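Local coordinates for Lmo0812 protein (Listeria monocytogenes serovar 1/2a, PDB 4YF1) that is a putative pyrophosphohydrolase of the HD-domain family and possibly removes the 3'-diphosphate from guanosine-3',5'-bis(diphosphate), the bacterial alarmone ppGpp, at residues Y147-Q150 / K151-N154; T102-Q105 / V106-G109; E169-P172 / F173-E176. All coordinates share one frame; numbering follows the deposited sequence.

Contact 1 of 3, residues Y147-Q150 / K151-N154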
loop_
_atom_site.group_PDB
_atom_site.type_symbol
_atom_site.label_atom_id
_atom_site.label_comp_id
_atom_site.label_asym_id
_atom_site.label_seq_id
_atom_site.Cartn_x
_atom_site.Cartn_y
_atom_site.Cartn_z
ATOM N N TYR A 147 15.429 1.493 28.135
ATOM C CA TYR A 147 14.953 2.873 28.131
ATOM C C TYR A 147 15.924 3.921 27.557
ATOM O O TYR A 147 15.524 4.778 26.734
ATOM C CB TYR A 147 14.600 3.268 29.569
ATOM C CG TYR A 147 14.079 4.683 29.722
ATOM C CD1 TYR A 147 12.726 4.955 29.594
ATOM C CD2 TYR A 147 14.941 5.739 30.015
ATOM C CE1 TYR A 147 12.228 6.244 29.747
ATOM C CE2 TYR A 147 14.461 7.037 30.172
ATOM C CZ TYR A 147 13.097 7.280 30.046
ATOM O OH TYR A 147 12.595 8.557 30.204
ATOM N N ASP A 148 17.180 3.867 27.991
ATOM C CA ASP A 148 18.158 4.862 27.579
ATOM C C ASP A 148 18.302 4.934 26.051
ATOM O O ASP A 148 18.237 6.036 25.459
ATOM C CB ASP A 148 19.525 4.566 28.187
ATOM C CG ASP A 148 19.523 4.625 29.704
ATOM O OD1 ASP A 148 18.575 5.139 30.312
ATOM O OD2 ASP A 148 20.516 4.163 30.284
ATOM N N LEU A 149 18.440 3.758 25.429
ATOM C CA LEU A 149 18.623 3.666 23.993
ATOM C C LEU A 149 17.380 4.119 23.232
ATOM O O LEU A 149 17.499 4.838 22.216
ATOM C CB LEU A 149 19.036 2.244 23.574
ATOM C CG LEU A 149 20.521 1.895 23.698
ATOM C CD1 LEU A 149 20.742 0.440 23.292
ATOM C CD2 LEU A 149 21.390 2.817 22.838
ATOM N N GLN A 150 16.206 3.694 23.691
ATOM C CA GLN A 150 14.944 4.128 23.081
ATOM C C GLN A 150 14.725 5.620 23.234
ATOM O O GLN A 150 14.219 6.276 22.307
ATOM C CB GLN A 150 13.751 3.323 23.584
ATOM C CG GLN A 150 13.737 1.907 23.036
ATOM C CD GLN A 150 13.367 1.819 21.567
ATOM O OE1 GLN A 150 13.228 2.830 20.890
ATOM N NE2 GLN A 150 13.265 0.609 21.056
ATOM N N LYS A 151 15.124 6.171 24.370
ATOM C CA LYS A 151 15.053 7.613 24.561
ATOM C C LYS A 151 15.983 8.359 23.624
ATOM O O LYS A 151 15.556 9.335 22.943
ATOM C CB LYS A 151 15.399 7.959 25.973
ATOM C CG LYS A 151 15.418 9.439 26.315
ATOM C CD LYS A 151 15.399 9.542 27.844
ATOM C CE LYS A 151 15.497 10.958 28.361
ATOM N NZ LYS A 151 16.901 11.451 28.370
ATOM N N TRP A 152 17.232 7.873 23.542
ATOM C CA TRP A 152 18.232 8.485 22.677
ATOM C C TRP A 152 17.729 8.506 21.235
ATOM O O TRP A 152 17.880 9.499 20.542
ATOM C CB TRP A 152 19.571 7.742 22.762
ATOM C CG TRP A 152 20.495 7.986 21.594
ATOM C CD1 TRP A 152 21.319 9.059 21.388
ATOM C CD2 TRP A 152 20.660 7.129 20.458
ATOM N NE1 TRP A 152 21.993 8.905 20.193
ATOM C CE2 TRP A 152 21.600 7.732 19.610
ATOM C CE3 TRP A 152 20.102 5.903 20.085
ATOM C CZ2 TRP A 152 21.992 7.154 18.410
ATOM C CZ3 TRP A 152 20.504 5.314 18.890
ATOM C CH2 TRP A 152 21.441 5.940 18.070
ATOM N N TYR A 153 17.145 7.396 20.808
ATOM C CA TYR A 153 16.662 7.239 19.422
ATOM C C TYR A 153 15.508 8.182 19.058
ATOM O O TYR A 153 15.596 8.956 18.085
ATOM C CB TYR A 153 16.275 5.768 19.203
ATOM C CG TYR A 153 15.670 5.457 17.863
ATOM C CD1 TYR A 153 16.194 6.014 16.707
ATOM C CD2 TYR A 153 14.625 4.528 17.728
ATOM C CE1 TYR A 153 15.659 5.723 15.472
ATOM C CE2 TYR A 153 14.093 4.220 16.469
ATOM C CZ TYR A 153 14.616 4.825 15.358
ATOM O OH TYR A 153 14.154 4.520 14.075
ATOM N N ASN A 154 14.449 8.138 19.862
ATOM C CA ASN A 154 13.257 8.951 19.630
ATOM C C ASN A 154 13.532 10.443 19.793
ATOM O O ASN A 154 13.069 11.276 18.961
ATOM C CB ASN A 154 12.112 8.433 20.499
ATOM C CG ASN A 154 11.600 7.089 20.016
ATOM O OD1 ASN A 154 11.921 6.000 20.566
ATOM N ND2 ASN A 154 10.863 7.131 18.955
#
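Tyr147 and Lys151 meet one helical turn apart because both swing CG away from their own backbone N, chi1 -180° in Tyr147 and 178° in Lys151. The lysine then runs extended through chi3 and bends only at chi4, -81°. This lays its methylene chain obliquely against the phenol. Lys151 CD sits 3.5 Å from Tyr147 CE2 and 3.8 Å from Tyr147 OH. The tyrosine is thus met by the aliphatic part of the lysine, not by its ammonium group.

The stretch is the first two turns of helix 147-160. Four successive i to i+4 bonds hold it, from Lys151 N to Tyr147 O, 2.8 Å, through to Asn154 N to Gln150 O, 3.1 Å. On another side, Leu149 CD2 lies 4.3 Å from Trp152 CE3. The indole turns an edge to Leu149 O, 3.5 Å from Trp152 CE3. Gln150 OE1 lies at the edge of the Tyr153 ring, in its plane, 3.9 Å from Tyr153 CD2. Leu149 and Gln150 touch Trp95, and Trp152 and Tyr153 touch Lys99, so this face packs on helix 95-108.

Asp148 OD1 and Lys151 NZ are 6.8 Å apart, too far for a salt bridge. Main-chain bonds therefore hold this turn. The side chains add van der Waals contact, and any attraction between Asp148 and Lys151 is probably weak.

Contact 2 of 3, residues T102-Q105 / V106-G109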
loop_
_atom_site.group_PDB
_atom_site.type_symbol
_atom_site.label_atom_id
_atom_site.label_comp_id
_atom_site.label_asym_id
_atom_site.label_seq_id
_atom_site.Cartn_x
_atom_site.Cartn_y
_atom_site.Cartn_z
ATOM N N THR A 102 19.436 6.233 10.709
ATOM C CA THR A 102 18.079 6.795 10.535
ATOM C C THR A 102 17.998 8.258 11.012
ATOM O O THR A 102 17.358 9.117 10.335
ATOM C CB THR A 102 17.035 5.890 11.147
ATOM O OG1 THR A 102 17.046 4.665 10.423
ATOM C CG2 THR A 102 15.636 6.488 11.091
ATOM N N ILE A 103 18.662 8.576 12.118
ATOM C CA ILE A 103 18.724 9.961 12.610
ATOM C C ILE A 103 19.389 10.883 11.571
ATOM O O ILE A 103 18.830 11.969 11.262
ATOM C CB ILE A 103 19.435 10.040 13.977
ATOM C CG1 ILE A 103 18.554 9.336 15.008
ATOM C CG2 ILE A 103 19.715 11.488 14.388
ATOM C CD1 ILE A 103 19.273 9.027 16.326
ATOM N N GLU A 104 20.498 10.428 10.962
ATOM C CA GLU A 104 21.164 11.226 9.937
ATOM C C GLU A 104 20.213 11.443 8.739
ATOM O O GLU A 104 20.164 12.541 8.164
ATOM C CB GLU A 104 22.498 10.575 9.450
ATOM C CG GLU A 104 23.179 11.331 8.271
ATOM C CD GLU A 104 24.420 10.638 7.672
ATOM O OE1 GLU A 104 24.764 9.497 8.076
ATOM O OE2 GLU A 104 25.078 11.253 6.811
ATOM N N GLN A 105 19.487 10.389 8.364
ATOM C CA GLN A 105 18.560 10.475 7.236
ATOM C C GLN A 105 17.362 11.423 7.522
ATOM O O GLN A 105 16.952 12.210 6.615
ATOM C CB GLN A 105 18.122 9.077 6.828
ATOM C CG GLN A 105 17.107 9.000 5.722
ATOM C CD GLN A 105 17.682 9.356 4.390
ATOM O OE1 GLN A 105 18.885 9.573 4.226
ATOM N NE2 GLN A 105 16.814 9.374 3.410
ATOM N N VAL A 106 16.836 11.398 8.750
ATOM C CA VAL A 106 15.745 12.295 9.104
ATOM C C VAL A 106 16.263 13.720 9.180
ATOM O O VAL A 106 15.506 14.666 8.899
ATOM C CB VAL A 106 14.956 11.873 10.358
ATOM C CG1 VAL A 106 15.581 12.454 11.614
ATOM C CG2 VAL A 106 13.487 12.315 10.275
ATOM N N ARG A 107 17.565 13.895 9.419
ATOM C CA ARG A 107 18.106 15.256 9.427
ATOM C C ARG A 107 18.266 15.829 8.012
ATOM O O ARG A 107 17.901 16.968 7.765
ATOM C CB ARG A 107 19.458 15.292 10.097
ATOM C CG ARG A 107 20.123 16.653 10.148
ATOM C CD ARG A 107 21.572 16.573 10.620
ATOM N NE ARG A 107 21.658 15.932 11.915
ATOM C CZ ARG A 107 22.360 14.851 12.245
ATOM N NH1 ARG A 107 22.272 14.431 13.495
ATOM N NH2 ARG A 107 23.212 14.238 11.414
ATOM N N THR A 108 18.871 15.038 7.132
ATOM C CA THR A 108 19.299 15.493 5.803
ATOM C C THR A 108 18.382 15.137 4.655
ATOM O O THR A 108 18.570 15.679 3.554
ATOM C CB THR A 108 20.680 14.891 5.450
ATOM O OG1 THR A 108 20.578 13.448 5.446
ATOM C CG2 THR A 108 21.728 15.317 6.470
ATOM N N GLY A 109 17.404 14.258 4.864
ATOM C CA GLY A 109 16.530 13.869 3.732
ATOM C C GLY A 109 15.643 15.004 3.273
ATOM O O GLY A 109 15.606 16.053 3.914
HETATM O O HOH W 1 19.602 12.163 3.181
#
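Residues Thr102 to Thr108 keep helical backbone angles, and Gly109 is the first to leave them, with psi at 171°. This is the C-terminal end of helix 95-108, within the HD domain. The i to i+4 bonds run to the very end. Val106 N reaches Thr102 O at 2.8 Å, and Gly109 N reaches Gln105 O at 2.7 Å.

Thr108 adds a side-chain bond to the last turn. With chi1 at 60°, OG1 stands between its own backbone N and carbonyl carbon and turns back along the helix. Thr108 OG1 donates to Glu104 O at 2.9 Å, from above the carbonyl plane. Thr108 N donates to Glu104 O at 3.0 Å, from the opposite face. Glu104 O is therefore gripped by both groups of one residue, and Arg107 N adds a weak third bond.

Arg107 bends at chi3 and brings its guanidinium obliquely alongside the preceding turn, with Arg107 NH1 4.0 Å from Ile103 CG2. Its NE is bonded to Asn160 OD1 of helix 147-160. The Val106 side chain is buried against Ile117 and Asn160, and Val106 CG1 lies 3.3 Å from Ile103 O. Lys114 NZ, from helix 111-132, donates hydrogen bonds to the carbonyl oxygens of Val106 and Arg107 in the last turn. One water spans the turn, donating to Gln105 OE1 at 2.9 Å and to Thr108 OG1 at 2.8 Å.

Contact 3 of 3, residues E169-P172 / F173-E176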
loop_
_atom_site.group_PDB
_atom_site.type_symbol
_atom_site.label_atom_id
_atom_site.label_comp_id
_atom_site.label_asym_id
_atom_site.label_seq_id
_atom_site.Cartn_x
_atom_site.Cartn_y
_atom_site.Cartn_z
ATOM N N GLU A 169 6.179 24.182 5.618
ATOM C CA GLU A 169 6.087 22.815 5.093
ATOM C C GLU A 169 6.172 21.700 6.171
ATOM O O GLU A 169 6.058 20.530 5.829
ATOM C CB GLU A 169 7.143 22.601 4.001
ATOM C CG GLU A 169 8.591 22.671 4.474
ATOM C CD GLU A 169 9.594 22.758 3.323
ATOM O OE1 GLU A 169 9.278 22.271 2.214
ATOM O OE2 GLU A 169 10.702 23.321 3.530
ATOM N N ILE A 170 6.362 22.051 7.443
ATOM C CA ILE A 170 6.424 21.010 8.511
ATOM C C ILE A 170 5.030 20.409 8.689
ATOM O O ILE A 170 4.095 21.137 9.002
ATOM C CB ILE A 170 6.913 21.582 9.851
ATOM C CG1 ILE A 170 8.344 22.102 9.688
ATOM C CG2 ILE A 170 6.888 20.498 10.943
ATOM C CD1 ILE A 170 8.836 22.952 10.836
ATOM N N PRO A 171 4.875 19.086 8.478
ATOM C CA PRO A 171 3.518 18.522 8.646
ATOM C C PRO A 171 2.972 18.567 10.088
ATOM O O PRO A 171 3.741 18.374 11.038
ATOM C CB PRO A 171 3.672 17.071 8.176
ATOM C CG PRO A 171 4.918 17.047 7.364
ATOM C CD PRO A 171 5.812 18.126 7.870
ATOM N N PRO A 172 1.658 18.800 10.250
ATOM C CA PRO A 172 1.086 18.807 11.603
ATOM C C PRO A 172 1.409 17.538 12.399
ATOM O O PRO A 172 1.606 17.628 13.597
ATOM C CB PRO A 172 -0.417 18.904 11.344
ATOM C CG PRO A 172 -0.525 19.682 10.057
ATOM C CD PRO A 172 0.685 19.296 9.240
ATOM N N PHE A 173 1.490 16.375 11.745
ATOM C CA PHE A 173 1.792 15.145 12.480
ATOM C C PHE A 173 3.174 15.135 13.128
ATOM O O PHE A 173 3.380 14.360 14.071
ATOM C CB PHE A 173 1.508 13.851 11.683
ATOM C CG PHE A 173 2.527 13.505 10.618
ATOM C CD1 PHE A 173 3.666 12.756 10.925
ATOM C CD2 PHE A 173 2.300 13.854 9.273
ATOM C CE1 PHE A 173 4.578 12.370 9.950
ATOM C CE2 PHE A 173 3.207 13.476 8.299
ATOM C CZ PHE A 173 4.354 12.751 8.614
ATOM N N PHE A 174 4.098 16.000 12.678
ATOM C CA PHE A 174 5.452 16.079 13.310
ATOM C C PHE A 174 5.293 16.511 14.781
ATOM O O PHE A 174 5.980 15.985 15.657
ATOM C CB PHE A 174 6.365 17.062 12.564
ATOM C CG PHE A 174 7.066 16.487 11.359
ATOM C CD1 PHE A 174 6.488 15.520 10.566
ATOM C CD2 PHE A 174 8.307 17.003 10.970
ATOM C CE1 PHE A 174 7.145 15.034 9.459
ATOM C CE2 PHE A 174 8.981 16.496 9.873
ATOM C CZ PHE A 174 8.401 15.519 9.119
ATOM N N ASP A 175 4.363 17.443 15.023
ATOM C CA ASP A 175 4.045 17.947 16.366
ATOM C C ASP A 175 3.454 16.834 17.253
ATOM O O ASP A 175 3.744 16.781 18.449
ATOM C CB ASP A 175 3.066 19.140 16.290
ATOM C CG ASP A 175 3.647 20.348 15.538
ATOM O OD1 ASP A 175 4.878 20.550 15.601
ATOM O OD2 ASP A 175 2.872 21.099 14.890
ATOM N N GLU A 176 2.653 15.945 16.663
ATOM C CA GLU A 176 2.057 14.814 17.403
ATOM C C GLU A 176 3.179 13.881 17.858
ATOM O O GLU A 176 3.168 13.382 18.980
ATOM C CB GLU A 176 1.087 13.953 16.597
ATOM C CG GLU A 176 -0.164 14.632 16.137
ATOM C CD GLU A 176 -0.983 13.743 15.221
ATOM O OE1 GLU A 176 -1.278 12.583 15.623
ATOM O OE2 GLU A 176 -1.343 14.235 14.120
#
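Pro171 meets two phenylalanines through successive atoms of its ring. Pro171 CB comes first and packs on Phe173, 3.6 Å from Phe173 CE2. Next along, Pro171 CG turns to the other ring and lies 3.7 Å from Phe174 CE1. Pro171 CD, where the ring closes on the backbone N, sits over the centre of the Phe174 ring, 3.7 Å from the centroid and 10° off the normal. This is a CH-pi contact over the face.

Pro171 leads into helix 172-184 through a type I turn. Pro172 and Phe173 are its central residues. The i to i+3 bond from Phe174 N to Pro171 O, 2.9 Å, closes it, with the donor well above the carbonyl plane. Asp175 N makes a weak bond to Pro172 O.

Phe173 holds CG between its backbone N and carbonyl carbon, chi1 76°, which turns the ring to Pro171. Phe174 CD1 lies 3.7 Å above one face of the Phe173 ring, toward its rim. In turn Phe173 CZ lies at the edge of the Phe174 ring, in its plane. Val118, Ala119 and Leu122 of helix 111-132 pack on Phe173. Ile170 comes to Phe174 at about a right angle, with Ile170 CG2 3.8 Å from Phe174 CD2.

In the fold
All three contacts are local, and each mixes buried with exposed residues. Contact 2 lies nearest the chain centre, about 11 Å between centres, against 13 Å for contact 3 and 15 Å for contact 1. Contacts 1 and 2 lie on two helices that pack on each other: Tyr153 touches Thr102, and Trp152 meets Ile103. Contact 3 touches neither. Helix 111-132 links contacts 2 and 3, since both pack side chains on it. A helix start with aromatic and long polar side chains marks 147-154. A helix end with an added threonine hydroxyl bond and a bridging water marks 102-109. At 169-176, prolines and buried phenylalanines lead from loop to helix.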